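Local coordinates for protein toll (Drosophila melanogaster, PDB 4LXR), which serves as the cell-surface receptor for the cleaved cytokine Spätzle, signalling in embryonic dorsal-ventral patterning and in antifungal innate immunity through its leucine-rich-repeat ectodomain, at residues L498-A511 / V527-T541. Sequence-based numbering, arbitrary orientation.
Sequences LHVNMTHNKIRRIA and VHVDLNDNPLVCDCT. With NAG (2-acetamido-2-deoxy-beta-D-glucopyranose), chain F; NAG (2-acetamido-2-deoxy-beta-D-glucopyranose), chain B; NAG (2-acetamido-2-deoxy-beta-D-glucopyranose), chain M.
Asn534 reaches across to 498-511 with its whole carboxamide: ND2 gives a nearly straight bond, 2.8 Å long, to Met502 O, and its second bond goes to Leu531 O of its own segment. Both acceptors lie in the amide plane, which fixes the flip and leaves OD1 facing Asn505 and Ile507, with a weak bond from Ile507 N at 3.3 Å. CD1 of Ile507 packs crosswise on the same amide. Replacing Asn534 by alanine is likely to leave Met502 O and Leu531 O without this donor and open a gap beside Ile507. This is the asparagine ladder of a leucine-rich-repeat solenoid, where LRR 15 hands over to the first C-terminal cap; Asn505 holds the equivalent place one turn back, bonded to Leu477 O. Inward, Met502 CE meets Val529 CG1 at 3.9 Å, while Ile510 CG1 and Leu536 CD1 meet and both side chains touch Phe545 of helix 543-549. Backbone bonds such as Val500 N to His528 O join parallel strands 499-501 and 527-530, Val500 and Val529 inward, His499, Asn501, His528 and Asp530 on the sugar-bearing face. There the His499 and His528 rings lie almost parallel but slid apart, and Asp530 OD2 accepts from N2 of the sugar on Asn501. Asp533 CB sits over one face of the His504 ring, 3.6 Å from its centroid, as NE2 donates to the next sugar's O7. Contact is looser at the far end, where Arg509, in one of two conformers, lays its guanidinium over Thr541 and may reach Asp539 OD2 through a water.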
loop_
_atom_site.group_PDB
_atom_site.type_symbol
_atom_site.label_atom_id
_atom_site.label_comp_id
_atom_site.label_asym_id
_atom_site.label_seq_id
_atom_site.Cartn_x
_atom_site.Cartn_y
_atom_site.Cartn_z
ATOM N N LEU A 498 15.770 9.103 -6.165
ATOM C CA LEU A 498 14.810 8.711 -7.180
ATOM C C LEU A 498 14.666 7.199 -7.303
ATOM O O LEU A 498 15.653 6.469 -7.466
ATOM C CB LEU A 498 15.164 9.317 -8.547
ATOM C CG LEU A 498 14.192 8.968 -9.684
ATOM C CD1 LEU A 498 12.739 9.368 -9.344
ATOM C CD2 LEU A 498 14.640 9.599 -10.998
ATOM N N HIS A 499 13.419 6.751 -7.213
ATOM C CA HIS A 499 13.056 5.371 -7.459
ATOM C C HIS A 499 12.136 5.281 -8.677
ATOM O O HIS A 499 11.061 5.894 -8.723
ATOM C CB HIS A 499 12.368 4.772 -6.237
ATOM C CG HIS A 499 13.308 4.426 -5.124
ATOM N ND1 HIS A 499 13.823 5.372 -4.264
ATOM C CD2 HIS A 499 13.820 3.237 -4.726
ATOM C CE1 HIS A 499 14.612 4.780 -3.382
ATOM N NE2 HIS A 499 14.629 3.484 -3.641
ATOM N N VAL A 500 12.576 4.505 -9.658
ATOM C CA VAL A 500 11.850 4.319 -10.896
ATOM C C VAL A 500 11.400 2.874 -10.973
ATOM O O VAL A 500 12.195 1.964 -10.750
ATOM C CB VAL A 500 12.749 4.641 -12.097
ATOM C CG1 VAL A 500 11.980 4.458 -13.412
ATOM C CG2 VAL A 500 13.305 6.056 -11.971
ATOM N N ASN A 501 10.127 2.667 -11.291
ATOM C CA ASN A 501 9.577 1.329 -11.459
ATOM C C ASN A 501 9.372 1.049 -12.931
ATOM O O ASN A 501 8.566 1.713 -13.572
ATOM C CB ASN A 501 8.238 1.213 -10.727
ATOM C CG ASN A 501 7.877 -0.219 -10.380
ATOM O OD1 ASN A 501 7.961 -1.109 -11.224
ATOM N ND2 ASN A 501 7.476 -0.444 -9.128
ATOM N N MET A 502 10.098 0.079 -13.483
ATOM C CA MET A 502 9.881 -0.302 -14.880
ATOM C C MET A 502 9.477 -1.758 -15.001
ATOM O O MET A 502 9.736 -2.393 -16.029
ATOM C CB MET A 502 11.117 -0.048 -15.736
ATOM C CG MET A 502 11.560 1.389 -15.779
ATOM S SD MET A 502 12.846 1.531 -17.023
ATOM C CE MET A 502 13.626 3.075 -16.573
ATOM N N THR A 503 8.849 -2.283 -13.952
ATOM C CA THR A 503 8.363 -3.656 -13.965
ATOM C C THR A 503 7.164 -3.818 -14.877
ATOM O O THR A 503 6.428 -2.865 -15.122
ATOM C CB THR A 503 7.956 -4.134 -12.573
ATOM O OG1 THR A 503 6.912 -3.296 -12.066
ATOM C CG2 THR A 503 9.139 -4.094 -11.630
ATOM N N HIS A 504 6.990 -5.036 -15.382
ATOM C CA HIS A 504 5.830 -5.398 -16.190
ATOM C C HIS A 504 5.665 -4.544 -17.438
ATOM O O HIS A 504 4.547 -4.265 -17.862
ATOM C CB HIS A 504 4.550 -5.381 -15.350
ATOM C CG HIS A 504 4.517 -6.438 -14.292
ATOM N ND1 HIS A 504 3.926 -7.666 -14.487
ATOM C CD2 HIS A 504 5.022 -6.458 -13.035
ATOM C CE1 HIS A 504 4.059 -8.395 -13.394
ATOM N NE2 HIS A 504 4.724 -7.687 -12.499
ATOM N N ASN A 505 6.784 -4.130 -18.017
ATOM C CA ASN A 505 6.758 -3.514 -19.330
ATOM C C ASN A 505 6.942 -4.574 -20.420
ATOM O O ASN A 505 6.638 -5.750 -20.197
ATOM C CB ASN A 505 7.787 -2.381 -19.417
ATOM C CG ASN A 505 7.227 -1.054 -18.902
ATOM O OD1 ASN A 505 6.909 -0.157 -19.681
ATOM N ND2 ASN A 505 7.070 -0.947 -17.587
ATOM N N LYS A 506 7.426 -4.162 -21.588
ATOM C CA LYS A 506 7.627 -5.083 -22.703
ATOM C C LYS A 506 9.115 -5.170 -23.052
ATOM O O LYS A 506 9.482 -5.375 -24.209
ATOM C CB LYS A 506 6.830 -4.619 -23.923
ATOM C CG LYS A 506 5.308 -4.505 -23.690
ATOM C CD LYS A 506 4.667 -5.880 -23.551
ATOM C CE LYS A 506 3.149 -5.828 -23.710
ATOM N NZ LYS A 506 2.426 -5.776 -22.397
ATOM N N ILE A 507 9.956 -5.005 -22.035
ATOM C CA ILE A 507 11.405 -4.891 -22.205
ATOM C C ILE A 507 12.027 -6.216 -22.631
ATOM O O ILE A 507 12.231 -7.100 -21.811
ATOM C CB ILE A 507 12.065 -4.371 -20.902
ATOM C CG1 ILE A 507 11.546 -2.956 -20.586
ATOM C CG2 ILE A 507 13.586 -4.378 -21.015
ATOM C CD1 ILE A 507 11.887 -2.453 -19.186
ATOM N N ARG A 508 12.324 -6.341 -23.920
ATOM C CA ARG A 508 12.889 -7.578 -24.458
ATOM C C ARG A 508 14.408 -7.519 -24.595
ATOM O O ARG A 508 15.096 -8.516 -24.373
ATOM C CB ARG A 508 12.204 -7.956 -25.777
ATOM C CG ARG A 508 10.776 -8.421 -25.542
ATOM C CD ARG A 508 10.068 -8.902 -26.794
ATOM N NE ARG A 508 8.758 -9.449 -26.452
ATOM C CZ ARG A 508 7.665 -8.717 -26.263
ATOM N NH1 ARG A 508 7.715 -7.395 -26.387
ATOM N NH2 ARG A 508 6.521 -9.306 -25.951
ATOM N N ARG A 509 14.931 -6.348 -24.941
ATOM C CA ARG A 509 16.375 -6.145 -24.934
ATOM C C ARG A 509 16.787 -5.032 -23.980
ATOM O O ARG A 509 16.069 -4.046 -23.795
ATOM C CB ARG A 509 16.913 -5.856 -26.338
ATOM C CG ARG A 509 18.441 -5.736 -26.412
ATOM C CD ARG A 509 18.888 -5.587 -27.844
ATOM N NE ARG A 509 18.413 -6.722 -28.630
ATOM C CZ ARG A 509 18.351 -6.738 -29.953
ATOM N NH1 ARG A 509 18.726 -5.673 -30.643
ATOM N NH2 ARG A 509 17.907 -7.814 -30.581
ATOM N N ILE A 510 17.945 -5.234 -23.366
ATOM C CA ILE A 510 18.657 -4.220 -22.601
ATOM C C ILE A 510 20.096 -4.194 -23.119
ATOM O O ILE A 510 20.881 -5.094 -22.834
ATOM C CB ILE A 510 18.701 -4.549 -21.108
ATOM C CG1 ILE A 510 17.286 -4.576 -20.524
ATOM C CG2 ILE A 510 19.589 -3.549 -20.381
ATOM C CD1 ILE A 510 17.250 -4.841 -19.043
ATOM N N ALA A 511 20.434 -3.165 -23.887
ATOM C CA ALA A 511 21.695 -3.135 -24.605
ATOM C C ALA A 511 22.649 -2.093 -24.036
ATOM O O ALA A 511 22.558 -0.909 -24.361
ATOM C CB ALA A 511 21.445 -2.889 -26.085
ATOM N N VAL A 527 20.303 6.510 -8.439
ATOM C CA VAL A 527 18.929 6.221 -8.827
ATOM C C VAL A 527 18.665 4.724 -8.811
ATOM O O VAL A 527 19.403 3.963 -9.421
ATOM C CB VAL A 527 18.655 6.732 -10.248
ATOM C CG1 VAL A 527 17.180 6.563 -10.603
ATOM C CG2 VAL A 527 19.083 8.191 -10.371
ATOM N N HIS A 528 17.616 4.301 -8.113
ATOM C CA HIS A 528 17.198 2.899 -8.136
ATOM C C HIS A 528 16.220 2.664 -9.274
ATOM O O HIS A 528 15.329 3.479 -9.510
ATOM C CB HIS A 528 16.537 2.500 -6.816
ATOM C CG HIS A 528 17.433 2.628 -5.623
ATOM N ND1 HIS A 528 18.017 1.539 -5.009
ATOM C CD2 HIS A 528 17.842 3.715 -4.927
ATOM C CE1 HIS A 528 18.751 1.951 -3.992
ATOM N NE2 HIS A 528 18.662 3.266 -3.920
ATOM N N VAL A 529 16.387 1.551 -9.983
ATOM C CA VAL A 529 15.483 1.194 -11.075
ATOM C C VAL A 529 15.053 -0.266 -10.971
ATOM O O VAL A 529 15.889 -1.169 -10.989
ATOM C CB VAL A 529 16.126 1.408 -12.468
ATOM C CG1 VAL A 529 15.097 1.172 -13.554
ATOM C CG2 VAL A 529 16.722 2.807 -12.586
ATOM N N ASP A 530 13.747 -0.495 -10.875
ATOM C CA ASP A 530 13.221 -1.849 -10.769
ATOM C C ASP A 530 12.899 -2.418 -12.150
ATOM O O ASP A 530 11.979 -1.954 -12.813
ATOM C CB ASP A 530 11.971 -1.857 -9.885
ATOM C CG ASP A 530 11.589 -3.249 -9.439
ATOM O OD1 ASP A 530 11.990 -4.221 -10.114
ATOM O OD2 ASP A 530 10.884 -3.378 -8.417
ATOM N N LEU A 531 13.648 -3.438 -12.566
ATOM C CA LEU A 531 13.500 -4.025 -13.897
ATOM C C LEU A 531 12.833 -5.398 -13.884
ATOM O O LEU A 531 12.813 -6.088 -14.905
ATOM C CB LEU A 531 14.862 -4.135 -14.580
ATOM C CG LEU A 531 15.585 -2.819 -14.864
ATOM C CD1 LEU A 531 16.956 -3.080 -15.513
ATOM C CD2 LEU A 531 14.704 -1.918 -15.740
ATOM N N ASN A 532 12.294 -5.790 -12.734
ATOM C CA ASN A 532 11.674 -7.105 -12.573
ATOM C C ASN A 532 10.495 -7.352 -13.509
ATOM O O ASN A 532 9.849 -6.407 -13.966
ATOM C CB ASN A 532 11.223 -7.301 -11.123
ATOM C CG ASN A 532 12.383 -7.599 -10.185
ATOM O OD1 ASN A 532 13.469 -7.972 -10.631
ATOM N ND2 ASN A 532 12.154 -7.447 -8.881
ATOM N N ASP A 533 10.218 -8.625 -13.788
ATOM C CA ASP A 533 9.023 -9.016 -14.542
ATOM C C ASP A 533 8.940 -8.399 -15.933
ATOM O O ASP A 533 7.893 -7.893 -16.338
ATOM C CB ASP A 533 7.747 -8.677 -13.762
ATOM C CG ASP A 533 7.671 -9.390 -12.436
ATOM O OD1 ASP A 533 7.392 -10.609 -12.430
ATOM O OD2 ASP A 533 7.885 -8.732 -11.398
ATOM N N ASN A 534 10.048 -8.434 -16.654
ATOM C CA ASN A 534 10.050 -8.054 -18.050
ATOM C C ASN A 534 10.396 -9.256 -18.930
ATOM O O ASN A 534 11.120 -10.155 -18.494
ATOM C CB ASN A 534 11.012 -6.892 -18.270
ATOM C CG ASN A 534 10.357 -5.552 -17.999
ATOM O OD1 ASN A 534 9.495 -5.115 -18.765
ATOM N ND2 ASN A 534 10.758 -4.893 -16.914
ATOM N N PRO A 535 9.860 -9.294 -20.163
ATOM C CA PRO A 535 10.058 -10.454 -21.050
ATOM C C PRO A 535 11.423 -10.480 -21.772
ATOM O O PRO A 535 11.488 -10.527 -22.999
ATOM C CB PRO A 535 8.907 -10.312 -22.059
ATOM C CG PRO A 535 8.670 -8.831 -22.140
ATOM C CD PRO A 535 8.924 -8.307 -20.736
ATOM N N LEU A 536 12.504 -10.480 -21.008
ATOM C CA LEU A 536 13.843 -10.323 -21.574
ATOM C C LEU A 536 14.256 -11.461 -22.505
ATOM O O LEU A 536 14.113 -12.639 -22.164
ATOM C CB LEU A 536 14.862 -10.185 -20.446
ATOM C CG LEU A 536 16.241 -9.664 -20.838
ATOM C CD1 LEU A 536 16.141 -8.223 -21.328
ATOM C CD2 LEU A 536 17.192 -9.779 -19.665
ATOM N N VAL A 537 14.741 -11.102 -23.693
ATOM C CA VAL A 537 15.309 -12.084 -24.614
ATOM C C VAL A 537 16.794 -12.237 -24.284
ATOM O O VAL A 537 17.577 -11.301 -24.460
ATOM C CB VAL A 537 15.126 -11.678 -26.102
ATOM C CG1 VAL A 537 15.933 -12.601 -27.012
ATOM C CG2 VAL A 537 13.646 -11.700 -26.501
ATOM N N CYS A 538 17.173 -13.402 -23.772
ATOM C CA CYS A 538 18.550 -13.626 -23.341
ATOM C C CYS A 538 19.424 -14.205 -24.451
ATOM O O CYS A 538 19.707 -15.403 -24.479
ATOM C CB CYS A 538 18.588 -14.510 -22.100
ATOM S SG CYS A 538 17.773 -13.756 -20.679
ATOM N N ASP A 539 19.828 -13.329 -25.366
ATOM C CA ASP A 539 20.715 -13.678 -26.462
ATOM C C ASP A 539 22.018 -12.879 -26.361
ATOM O O ASP A 539 22.246 -12.184 -25.368
ATOM C CB ASP A 539 20.021 -13.511 -27.830
ATOM C CG ASP A 539 19.504 -12.095 -28.086
ATOM O OD1 ASP A 539 19.947 -11.132 -27.429
ATOM O OD2 ASP A 539 18.644 -11.944 -28.980
ATOM N N CYS A 540 22.873 -12.981 -27.372
ATOM C CA CYS A 540 24.185 -12.337 -27.326
ATOM C C CYS A 540 24.122 -10.814 -27.126
ATOM O O CYS A 540 25.135 -10.180 -26.802
ATOM C CB CYS A 540 24.984 -12.676 -28.585
ATOM S SG CYS A 540 24.245 -12.076 -30.117
ATOM N N THR A 541 22.931 -10.233 -27.294
ATOM C CA THR A 541 22.786 -8.771 -27.287
ATOM C C THR A 541 22.691 -8.151 -25.889
ATOM O O THR A 541 22.753 -6.927 -25.748
ATOM C CB THR A 541 21.584 -8.290 -28.157
ATOM O OG1 THR A 541 20.353 -8.700 -27.553
ATOM C CG2 THR A 541 21.667 -8.870 -29.560
HETATM C C1 NAG F . 7.331 -1.848 -8.804
HETATM C C2 NAG F . 7.712 -2.132 -7.342
HETATM C C3 NAG F . 7.537 -3.620 -7.011
HETATM C C4 NAG F . 6.187 -4.148 -7.487
HETATM C C5 NAG F . 5.967 -3.748 -8.940
HETATM C C6 NAG F . 4.630 -4.185 -9.492
HETATM C C7 NAG F . 9.429 -0.887 -6.093
HETATM C C8 NAG F . 8.317 -0.397 -5.216
HETATM N N2 NAG F . 9.077 -1.715 -7.082
HETATM O O3 NAG F . 7.664 -3.793 -5.605
HETATM O O4 NAG F . 6.169 -5.573 -7.471
HETATM O O5 NAG F . 6.030 -2.324 -9.055
HETATM O O6 NAG F . 3.561 -3.538 -8.817
HETATM O O7 NAG F . 10.596 -0.557 -5.911
HETATM C C1 NAG B . 5.881 -6.233 -6.230
HETATM C C2 NAG B . 5.399 -7.635 -6.584
HETATM C C3 NAG B . 5.129 -8.441 -5.317
HETATM C C4 NAG B . 6.333 -8.418 -4.381
HETATM C C5 NAG B . 6.821 -6.988 -4.155
HETATM C C6 NAG B . 8.128 -6.925 -3.398
HETATM C C7 NAG B . 4.217 -7.722 -8.746
HETATM C C8 NAG B . 2.879 -7.680 -9.419
HETATM N N2 NAG B . 4.202 -7.591 -7.416
HETATM O O3 NAG B . 4.795 -9.778 -5.674
HETATM O O4 NAG B . 5.940 -8.952 -3.120
HETATM O O5 NAG B . 7.041 -6.328 -5.410
HETATM O O6 NAG B . 8.815 -5.703 -3.635
HETATM O O7 NAG B . 5.261 -7.852 -9.382
HETATM C C1 NAG M . 0.898 -1.694 -25.273
HETATM C C2 NAG M . -0.384 -2.557 -25.279
HETATM C C3 NAG M . -1.555 -1.836 -25.968
HETATM C C4 NAG M . -1.148 -1.195 -27.295
HETATM C C5 NAG M . 0.222 -0.527 -27.200
HETATM C C6 NAG M . 0.240 0.882 -27.743
HETATM C C7 NAG M . -0.399 -5.013 -25.248
HETATM C C8 NAG M . -0.090 -6.268 -26.012
HETATM N N2 NAG M . -0.148 -3.864 -25.883
HETATM O O3 NAG M . -2.139 -0.873 -25.095
HETATM O O4 NAG M . -1.150 -2.161 -28.340
HETATM O O5 NAG M . 0.615 -0.441 -25.829
HETATM O O6 NAG M . 1.571 1.336 -27.944
HETATM O O7 NAG M . -0.855 -5.040 -24.108
HETATM O O HOH W 1 17.472 -9.164 -26.291
HETATM O O HOH W 2 17.329 -9.607 -28.873
#